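Local coordinates for uncharacterized protein (Bombyx mori, PDB 5AZ0) that is an aldo-keto reductase of the silkworm, probably reducing carbonyl compounds to alcohols with a nicotinamide cofactor, as other members of its family do, at residues 22-27 / 75-80; 140-145 / 319-324; 202-207 / 309-314. All blocks are in the same frame, centred on the assembly; numbering follows the deposited sequence.

Interaction 1: 22-27 / 75-80; sequences YGTWLG and YRVEPE. With ACT (acetate ion), chain F.
Trp25 and Tyr75 sit where two loops pass each other, with CA atoms 5.2 Å apart. No hydrogen bond joins segments 22-27 and 75-80 directly. A water does the bridging. It donates to Thr24 O and to Tyr75 O, and it accepts from Leu26 N. Val77 is the N-cap residue of the helix that follows.

The Tyr75 ring carries the contact. Trp25 CB stands over its centre in a CH-pi contact, 3.5 Å from the Tyr75 ring centroid and only 3° off the ring normal. CG of Trp25 is anti to the backbone N (chi1 172°), which carries the indole past the CD1-CE1 side of the tyrosine. There the five-membered ring of Trp25 and the Tyr75 ring form an offset stack, planes 25° apart and centroids 4.7 Å apart. The closest atoms are Trp25 CE3 and Tyr75 CD1, at 3.3 Å. Gly27 N lies over the opposite face of the indole.

Thr24 OG1 meets the edge of the Tyr75 ring near its plane, 3.6 Å from Tyr75 CD2. Its hydrogen bonds go instead to Asp70 O and Thr71 OG1. Val77 CG2 packs on Thr24 O. An acetate takes hydrogen bonds from two successive amides: Thr24 N to its OXT at 3.1 Å, and Trp25 N to its O at 3.2 Å. Tyr75 OH bonds to Lys104 NZ, consistent with the tyrosine-lysine pair of the aldo-keto reductase active site.

Strand 22-23 is the first of the parallel barrel strands and lies beside strand 68-70. The contact joins the loops that follow these two strands. Leu26 and Val77 both touch Ile51 of helix 51-64, and helix 78-90 starts directly after Val77.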
# COMPACT_ATOMS: atom_id res chain seq x y z
N TYR A 22 -6.84 1.48 5.29
CA TYR A 22 -6.81 0.36 6.20
C TYR A 22 -6.10 -0.82 5.53
O TYR A 22 -6.60 -1.41 4.59
CB TYR A 22 -8.28 0.01 6.66
CG TYR A 22 -8.38 -1.10 7.67
CD1 TYR A 22 -8.36 -2.44 7.28
CD2 TYR A 22 -8.48 -0.81 9.02
CE1 TYR A 22 -8.44 -3.46 8.23
CE2 TYR A 22 -8.55 -1.83 9.97
CZ TYR A 22 -8.56 -3.12 9.58
OH TYR A 22 -8.57 -4.07 10.56
N GLY A 23 -4.93 -1.17 6.03
CA GLY A 23 -4.17 -2.29 5.52
C GLY A 23 -4.72 -3.67 5.90
O GLY A 23 -5.28 -3.85 6.98
N THR A 24 -4.59 -4.63 5.00
CA THR A 24 -5.19 -5.95 5.17
C THR A 24 -4.21 -7.10 5.00
O THR A 24 -4.64 -8.27 4.96
CB THR A 24 -6.38 -6.14 4.24
OG1 THR A 24 -5.98 -6.20 2.87
CG2 THR A 24 -7.42 -5.07 4.44
N TRP A 25 -2.91 -6.80 4.89
CA TRP A 25 -1.91 -7.86 4.80
C TRP A 25 -1.38 -8.29 6.17
O TRP A 25 -0.78 -7.49 6.91
CB TRP A 25 -0.74 -7.34 4.03
CG TRP A 25 0.45 -8.22 3.98
CD1 TRP A 25 1.77 -7.81 4.14
CD2 TRP A 25 0.49 -9.61 3.65
NE1 TRP A 25 2.61 -8.86 3.93
CE2 TRP A 25 1.87 -9.98 3.65
CE3 TRP A 25 -0.48 -10.57 3.38
CZ2 TRP A 25 2.30 -11.30 3.37
CZ3 TRP A 25 -0.06 -11.89 3.15
CH2 TRP A 25 1.34 -12.24 3.12
N LEU A 26 -1.56 -9.55 6.47
CA LEU A 26 -1.25 -10.08 7.81
C LEU A 26 0.20 -10.54 7.98
O LEU A 26 0.66 -10.66 9.10
CB LEU A 26 -2.24 -11.18 8.20
CG LEU A 26 -3.62 -10.61 8.53
CD1 LEU A 26 -4.57 -11.72 8.90
CD2 LEU A 26 -3.63 -9.56 9.62
N GLY A 27 0.92 -10.75 6.90
CA GLY A 27 2.32 -11.11 6.97
C GLY A 27 2.57 -12.61 6.81
O GLY A 27 1.63 -13.45 6.90
N TYR A 75 -3.04 -11.29 -0.41
CA TYR A 75 -3.29 -11.22 1.02
C TYR A 75 -4.30 -12.24 1.56
O TYR A 75 -4.52 -12.28 2.77
CB TYR A 75 -3.70 -9.83 1.41
CG TYR A 75 -2.72 -8.70 1.03
CD1 TYR A 75 -1.39 -8.93 0.68
CD2 TYR A 75 -3.17 -7.40 1.06
CE1 TYR A 75 -0.54 -7.87 0.35
CE2 TYR A 75 -2.34 -6.34 0.74
CZ TYR A 75 -1.03 -6.55 0.39
OH TYR A 75 -0.28 -5.43 0.07
N ARG A 76 -4.92 -13.00 0.67
CA ARG A 76 -5.70 -14.20 0.98
C ARG A 76 -7.09 -13.89 1.48
O ARG A 76 -7.92 -14.72 1.38
CB ARG A 76 -5.02 -15.19 1.99
CG ARG A 76 -3.88 -16.05 1.42
CD ARG A 76 -2.54 -15.55 1.84
NE ARG A 76 -1.49 -16.54 1.61
CZ ARG A 76 -0.33 -16.32 0.98
NH1 ARG A 76 0.02 -15.11 0.44
NH2 ARG A 76 0.53 -17.33 0.88
N VAL A 77 -7.35 -12.68 1.93
CA VAL A 77 -8.53 -12.36 2.67
C VAL A 77 -9.58 -11.57 1.86
O VAL A 77 -10.49 -11.01 2.45
CB VAL A 77 -8.16 -11.58 3.97
CG1 VAL A 77 -7.38 -12.51 4.89
CG2 VAL A 77 -7.34 -10.28 3.69
N GLU A 78 -9.48 -11.51 0.52
CA GLU A 78 -10.49 -10.71 -0.24
C GLU A 78 -11.93 -11.16 0.04
O GLU A 78 -12.82 -10.31 0.22
CB GLU A 78 -10.20 -10.75 -1.74
CG GLU A 78 -8.91 -9.99 -2.15
CD GLU A 78 -8.47 -10.30 -3.57
OE1 GLU A 78 -8.40 -11.50 -3.87
OE2 GLU A 78 -8.21 -9.37 -4.39
N PRO A 79 -12.19 -12.50 0.09
CA PRO A 79 -13.62 -12.93 0.36
C PRO A 79 -14.12 -12.38 1.67
O PRO A 79 -15.18 -11.76 1.73
CB PRO A 79 -13.51 -14.48 0.31
CG PRO A 79 -12.28 -14.72 -0.53
CD PRO A 79 -11.32 -13.67 -0.08
N GLU A 80 -13.30 -12.44 2.70
CA GLU A 80 -13.74 -11.93 4.01
C GLU A 80 -13.89 -10.41 4.03
O GLU A 80 -14.79 -9.86 4.69
CB GLU A 80 -12.76 -12.35 5.10
CG GLU A 80 -12.66 -13.86 5.36
CD GLU A 80 -11.58 -14.60 4.53
OE1 GLU A 80 -11.28 -14.28 3.34
OE2 GLU A 80 -11.03 -15.56 5.06
C ACT F . -1.53 -3.55 3.38
O ACT F . -1.29 -4.08 4.48
OXT ACT F . -2.66 -3.52 2.86
CH3 ACT F . -0.40 -2.91 2.65
O HOH W 1 -3.66 -10.85 4.97

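Interaction 2: 140-145 / 319-324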
# COMPACT_ATOMS: atom_id res chain seq x y z
N MET A 140 8.16 -7.50 -11.36
CA MET A 140 8.67 -8.81 -11.85
C MET A 140 7.50 -9.69 -12.36
O MET A 140 6.36 -9.58 -11.88
CB MET A 140 9.44 -9.57 -10.78
CG MET A 140 10.51 -8.77 -10.09
SD MET A 140 10.00 -7.87 -8.63
CE MET A 140 9.40 -9.06 -7.44
N SER A 141 7.82 -10.52 -13.33
CA SER A 141 6.97 -11.51 -13.91
C SER A 141 7.57 -12.89 -13.62
O SER A 141 8.57 -13.25 -14.24
CB SER A 141 6.90 -11.29 -15.39
OG SER A 141 8.17 -11.54 -16.05
N ILE A 142 6.98 -13.60 -12.69
CA ILE A 142 7.45 -14.84 -12.12
C ILE A 142 6.34 -15.92 -12.07
O ILE A 142 5.30 -15.72 -11.41
CB ILE A 142 7.97 -14.63 -10.67
CG1 ILE A 142 9.02 -13.50 -10.71
CG2 ILE A 142 8.57 -15.91 -10.09
CD1 ILE A 142 9.59 -13.13 -9.38
N SER A 143 6.60 -17.09 -12.68
CA SER A 143 5.64 -18.21 -12.63
C SER A 143 5.42 -18.69 -11.21
O SER A 143 6.17 -18.38 -10.28
CB SER A 143 6.02 -19.41 -13.54
OG SER A 143 6.95 -20.26 -12.86
N GLN A 144 4.36 -19.46 -11.03
CA GLN A 144 4.10 -20.07 -9.73
C GLN A 144 5.21 -21.04 -9.32
O GLN A 144 5.28 -21.40 -8.16
CB GLN A 144 2.72 -20.88 -9.78
CG GLN A 144 1.51 -20.06 -10.31
CD GLN A 144 1.27 -20.05 -11.86
OE1 GLN A 144 2.20 -19.87 -12.78
NE2 GLN A 144 -0.02 -20.21 -12.18
N GLU A 145 6.01 -21.55 -10.28
CA GLU A 145 7.14 -22.40 -9.92
C GLU A 145 8.48 -21.63 -9.78
O GLU A 145 9.49 -22.25 -9.53
CB GLU A 145 7.27 -23.53 -10.93
CG GLU A 145 6.11 -24.54 -10.79
CD GLU A 145 4.84 -24.07 -11.48
OE1 GLU A 145 4.91 -23.40 -12.55
OE2 GLU A 145 3.75 -24.41 -10.96
N GLN A 319 15.81 -10.90 -5.89
CA GLN A 319 16.98 -10.21 -6.57
C GLN A 319 17.38 -10.72 -7.92
O GLN A 319 17.62 -9.90 -8.80
CB GLN A 319 18.24 -10.16 -5.73
CG GLN A 319 18.09 -9.45 -4.39
CD GLN A 319 19.43 -9.02 -3.74
OE1 GLN A 319 19.47 -8.05 -2.98
NE2 GLN A 319 20.50 -9.78 -4.02
N PRO A 320 17.43 -12.05 -8.12
CA PRO A 320 17.85 -12.55 -9.46
C PRO A 320 16.85 -12.37 -10.59
O PRO A 320 17.17 -12.70 -11.75
CB PRO A 320 18.06 -14.06 -9.25
CG PRO A 320 17.83 -14.32 -7.82
CD PRO A 320 17.20 -13.12 -7.15
N TYR A 321 15.64 -11.84 -10.32
CA TYR A 321 14.60 -11.75 -11.41
C TYR A 321 14.73 -10.48 -12.16
O TYR A 321 15.04 -9.45 -11.59
CB TYR A 321 13.18 -11.95 -10.80
CG TYR A 321 13.04 -13.38 -10.34
CD1 TYR A 321 13.46 -13.76 -9.12
CD2 TYR A 321 12.50 -14.35 -11.21
CE1 TYR A 321 13.41 -15.09 -8.75
CE2 TYR A 321 12.42 -15.68 -10.86
CZ TYR A 321 12.89 -16.05 -9.65
OH TYR A 321 12.81 -17.36 -9.28
N GLU A 322 14.45 -10.50 -13.44
CA GLU A 322 14.40 -9.26 -14.15
C GLU A 322 13.34 -8.29 -13.52
O GLU A 322 12.31 -8.72 -12.97
CB GLU A 322 14.16 -9.54 -15.63
CG GLU A 322 15.40 -10.20 -16.28
CD GLU A 322 15.39 -10.34 -17.79
OE1 GLU A 322 14.43 -9.91 -18.50
OE2 GLU A 322 16.38 -10.94 -18.28
N ASN A 323 13.67 -7.01 -13.52
CA ASN A 323 12.80 -5.95 -12.95
C ASN A 323 12.67 -5.95 -11.44
O ASN A 323 11.95 -5.10 -10.87
CB ASN A 323 11.43 -5.94 -13.65
CG ASN A 323 11.53 -5.48 -15.08
OD1 ASN A 323 11.07 -6.13 -16.03
ND2 ASN A 323 12.00 -4.30 -15.23
N TYR A 324 13.43 -6.78 -10.75
CA TYR A 324 13.58 -6.56 -9.34
C TYR A 324 13.96 -5.10 -9.10
O TYR A 324 14.88 -4.58 -9.76
CB TYR A 324 14.67 -7.39 -8.79
CG TYR A 324 14.90 -7.20 -7.30
CD1 TYR A 324 14.07 -7.80 -6.37
CD2 TYR A 324 16.00 -6.50 -6.83
CE1 TYR A 324 14.28 -7.67 -5.00
CE2 TYR A 324 16.25 -6.38 -5.48
CZ TYR A 324 15.40 -6.96 -4.55
OH TYR A 324 15.65 -6.86 -3.17
O HOH W 2 10.74 -10.66 -14.19
O HOH W 3 10.17 -8.94 -16.05
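Ile142 lies over one face of the Tyr321 ring. Its CD1 makes a CH-pi contact, 3.8 Å from the Tyr321 ring centroid and 20° off the ring normal. The methyl is offset toward the rim on the CG-CD2 side. Ile142 CG1 comes to 3.6 Å from Tyr321 CD2, and CG2 continues along the ring to CE2. The two side chains cross at about a right angle.

Met140 packs on the backbone of the turn at 321-324. Its CG is anti to its carbonyl carbon (chi1 -50°) and meets the turn, and the bend at chi2 takes SD to Tyr324 CA. Met140 CG lies 3.4 Å from Glu322 O and also touches Tyr324 N.

The turn is a type II beta turn, closed by a hydrogen bond from Tyr324 N to Tyr321 O of 3.2 Å. Asn323 takes the positive phi of its third position.

Polar links between 140-145 and 319-324 pass through water. One water accepts from Ser141 N at 3.0 Å and donates to Glu322 O at 2.8 Å. A second donates to Asn323 OD1 at 3.0 Å and is also linked to Ser141 OG. The hydroxyl of Tyr321 bonds to Gly146 O, which holds the far end of the ring. An alanine in place of Tyr321 would probably open a gap over Ile142 and leave Gly146 O without this partner.

Segment 140-145 belongs to the loop after strand 133-136, the fourth strand of the barrel. Segment 319-324 belongs to the long C-terminal loop. In aldo-keto reductases the loop after the fourth strand and the C-terminal loop commonly border the substrate pocket, and the same is probable here.

Interaction 3: 202-207 / 309-314. With ACT (acetate ion), chain G; ACT (acetate ion), chain D.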
# COMPACT_ATOMS: atom_id res chain seq x y z
N LEU A 202 10.29 6.68 8.29
CA LEU A 202 11.26 7.69 8.74
C LEU A 202 12.74 7.34 8.34
O LEU A 202 13.51 8.24 8.12
CB LEU A 202 11.07 7.98 10.20
CG LEU A 202 9.77 8.68 10.52
CD1 LEU A 202 9.54 8.60 12.01
CD2 LEU A 202 9.76 10.14 10.04
N ASN A 203 13.06 6.06 8.21
CA ASN A 203 14.35 5.59 7.80
C ASN A 203 14.52 5.44 6.31
O ASN A 203 15.69 5.42 5.86
CB ASN A 203 14.66 4.22 8.44
CG ASN A 203 14.71 4.29 9.96
OD1 ASN A 203 14.26 3.39 10.64
ND2 ASN A 203 15.21 5.38 10.49
N LEU A 204 13.40 5.27 5.55
CA LEU A 204 13.43 5.16 4.11
C LEU A 204 12.53 6.21 3.48
O LEU A 204 11.37 5.96 3.10
CB LEU A 204 12.99 3.79 3.68
CG LEU A 204 13.24 3.39 2.21
CD1 LEU A 204 14.71 3.04 2.02
CD2 LEU A 204 12.38 2.17 1.79
N SER A 205 13.06 7.41 3.35
CA SER A 205 12.25 8.51 2.85
C SER A 205 11.89 8.43 1.37
O SER A 205 10.96 9.11 0.98
CB SER A 205 12.99 9.86 3.04
OG SER A 205 14.05 9.97 2.07
N GLN A 206 12.71 7.76 0.56
CA GLN A 206 12.61 7.73 -0.93
C GLN A 206 12.38 9.09 -1.56
O GLN A 206 11.52 9.29 -2.44
CB GLN A 206 11.55 6.68 -1.38
CG GLN A 206 11.86 5.36 -0.72
CD GLN A 206 11.74 4.20 -1.63
OE1 GLN A 206 12.47 4.09 -2.61
NE2 GLN A 206 10.84 3.28 -1.30
N ALA A 207 13.16 10.05 -1.08
CA ALA A 207 12.95 11.41 -1.49
C ALA A 207 12.97 11.61 -2.99
O ALA A 207 12.08 12.25 -3.55
CB ALA A 207 13.95 12.40 -0.78
N GLY A 309 18.32 5.15 4.51
CA GLY A 309 18.31 4.11 3.53
C GLY A 309 17.98 2.70 4.02
O GLY A 309 17.98 1.80 3.19
N PHE A 310 17.64 2.51 5.28
CA PHE A 310 17.29 1.18 5.80
C PHE A 310 15.87 0.73 5.31
O PHE A 310 14.86 1.36 5.64
CB PHE A 310 17.29 1.20 7.34
CG PHE A 310 17.12 -0.16 7.95
CD1 PHE A 310 15.84 -0.70 8.17
CD2 PHE A 310 18.24 -0.93 8.31
CE1 PHE A 310 15.68 -2.00 8.68
CE2 PHE A 310 18.09 -2.23 8.84
CZ PHE A 310 16.82 -2.77 9.03
N ARG A 311 15.81 -0.34 4.54
CA ARG A 311 14.60 -0.78 3.87
C ARG A 311 14.03 -1.96 4.69
O ARG A 311 14.67 -3.00 4.84
CB ARG A 311 14.94 -1.20 2.46
CG ARG A 311 13.73 -1.57 1.65
CD ARG A 311 14.15 -2.01 0.30
NE ARG A 311 14.60 -0.90 -0.52
CZ ARG A 311 13.81 -0.02 -1.13
NH1 ARG A 311 12.46 -0.09 -1.02
NH2 ARG A 311 14.37 0.96 -1.87
N THR A 312 12.88 -1.74 5.28
CA THR A 312 12.18 -2.75 6.09
C THR A 312 11.78 -3.97 5.27
O THR A 312 11.88 -5.07 5.77
CB THR A 312 10.95 -2.13 6.74
OG1 THR A 312 11.36 -1.03 7.58
CG2 THR A 312 10.17 -3.16 7.53
N VAL A 313 11.37 -3.77 4.01
CA VAL A 313 10.85 -4.88 3.15
C VAL A 313 11.75 -5.12 1.93
O VAL A 313 11.72 -4.36 0.97
CB VAL A 313 9.37 -4.60 2.69
CG1 VAL A 313 8.86 -5.69 1.74
CG2 VAL A 313 8.44 -4.48 3.90
N ARG A 314 12.57 -6.16 1.99
CA ARG A 314 13.62 -6.38 0.98
C ARG A 314 13.66 -7.85 0.72
O ARG A 314 14.33 -8.61 1.38
CB ARG A 314 14.99 -5.84 1.42
CG ARG A 314 16.09 -5.98 0.34
CD ARG A 314 17.50 -5.62 0.85
NE ARG A 314 17.60 -4.19 1.18
CZ ARG A 314 17.90 -3.21 0.33
NH1 ARG A 314 18.17 -3.46 -0.94
NH2 ARG A 314 17.97 -1.97 0.78
C ACT G . 18.03 -2.96 4.24
O ACT G . 18.34 -1.84 3.69
OXT ACT G . 17.44 -3.96 3.73
CH3 ACT G . 18.33 -3.12 5.66
C ACT D . 11.10 1.33 -4.54
O ACT D . 10.74 1.14 -3.28
OXT ACT D . 10.36 1.17 -5.56
CH3 ACT D . 12.47 1.76 -4.98
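Leu204 packs against Gly309, Phe310 and Arg311 where two loops of the TIM barrel meet. Segment 202-207 follows strand 195-199 and leads into helix 207-215. Segment 309-314 belongs to the C-terminal loop of this aldo-keto reductase.

One backbone hydrogen bond crosses the contact. Gly309 N donates to Asn203 O at 3.0 Å, but the N-H...O angle of 125° makes it weak. The positive phi of Gly309 favours glycine there.

The packing belongs mainly to Leu204, whose methyls rest on polar groups. CG anti to the backbone N (chi1 -167°) brings the end of Leu204 nearer 309-314, and the branch sends its two methyls to different partners. CD1 touches Gly309 O, while CD2 lies over one face of the Arg311 guanidinium, 3.6 Å from Arg311 NH1 and offset toward the rim. Asn203 CB meets Phe310 CB at 4.2 Å. The amide of Asn203 is held by bonds from ND2 to Glu240 O and Phe306 O.

Charged and polar groups gather round two acetates, probably from the crystallisation liquor. One lies between Gln206 and Arg311, and its O takes hydrogen bonds from Gln206 NE2 and Arg311 NH1. Gln206 NE2 also bonds to Glu199 O in strand 195-199. The amide and guanidinium planes are 80° apart. Arg311 forms a cation-pi pair with Phe326, and Glu199 accepts from the N atoms of Thr312 and Val313, which ties the C-terminal loop to the strand.

The second acetate lies near the backbone of Arg311. Its methyl rests over one face of the Phe310 ring, 3.3 Å from Phe310 CE2. Its O accepts from Arg311 N at 3.1 Å. Arg314 grips it twice, through NH2 to O at 2.9 Å and through NE to OXT at 2.6 Å.

How the interactions relate
Interaction 1 is the most buried and lies nearest the centre of the chain. It joins loops after the first two barrel strands through stacked rings and one bridging water. Interactions 2 and 3 are only partly buried. Both involve the C-terminal loop, which meets the loop after strand 133-136 in one and the loop after strand 195-199 in the other. Their chemistry differs: apolar packing with waters in interaction 2, and in interaction 3 a weak backbone hydrogen bond, leucine packing and arginines that bind acetates. Interaction 3 is nested within the chain loop closed by interaction 2, and they touch at Tyr324 OH and Arg314 CG, 3.6 Å apart. Interaction 1 touches neither.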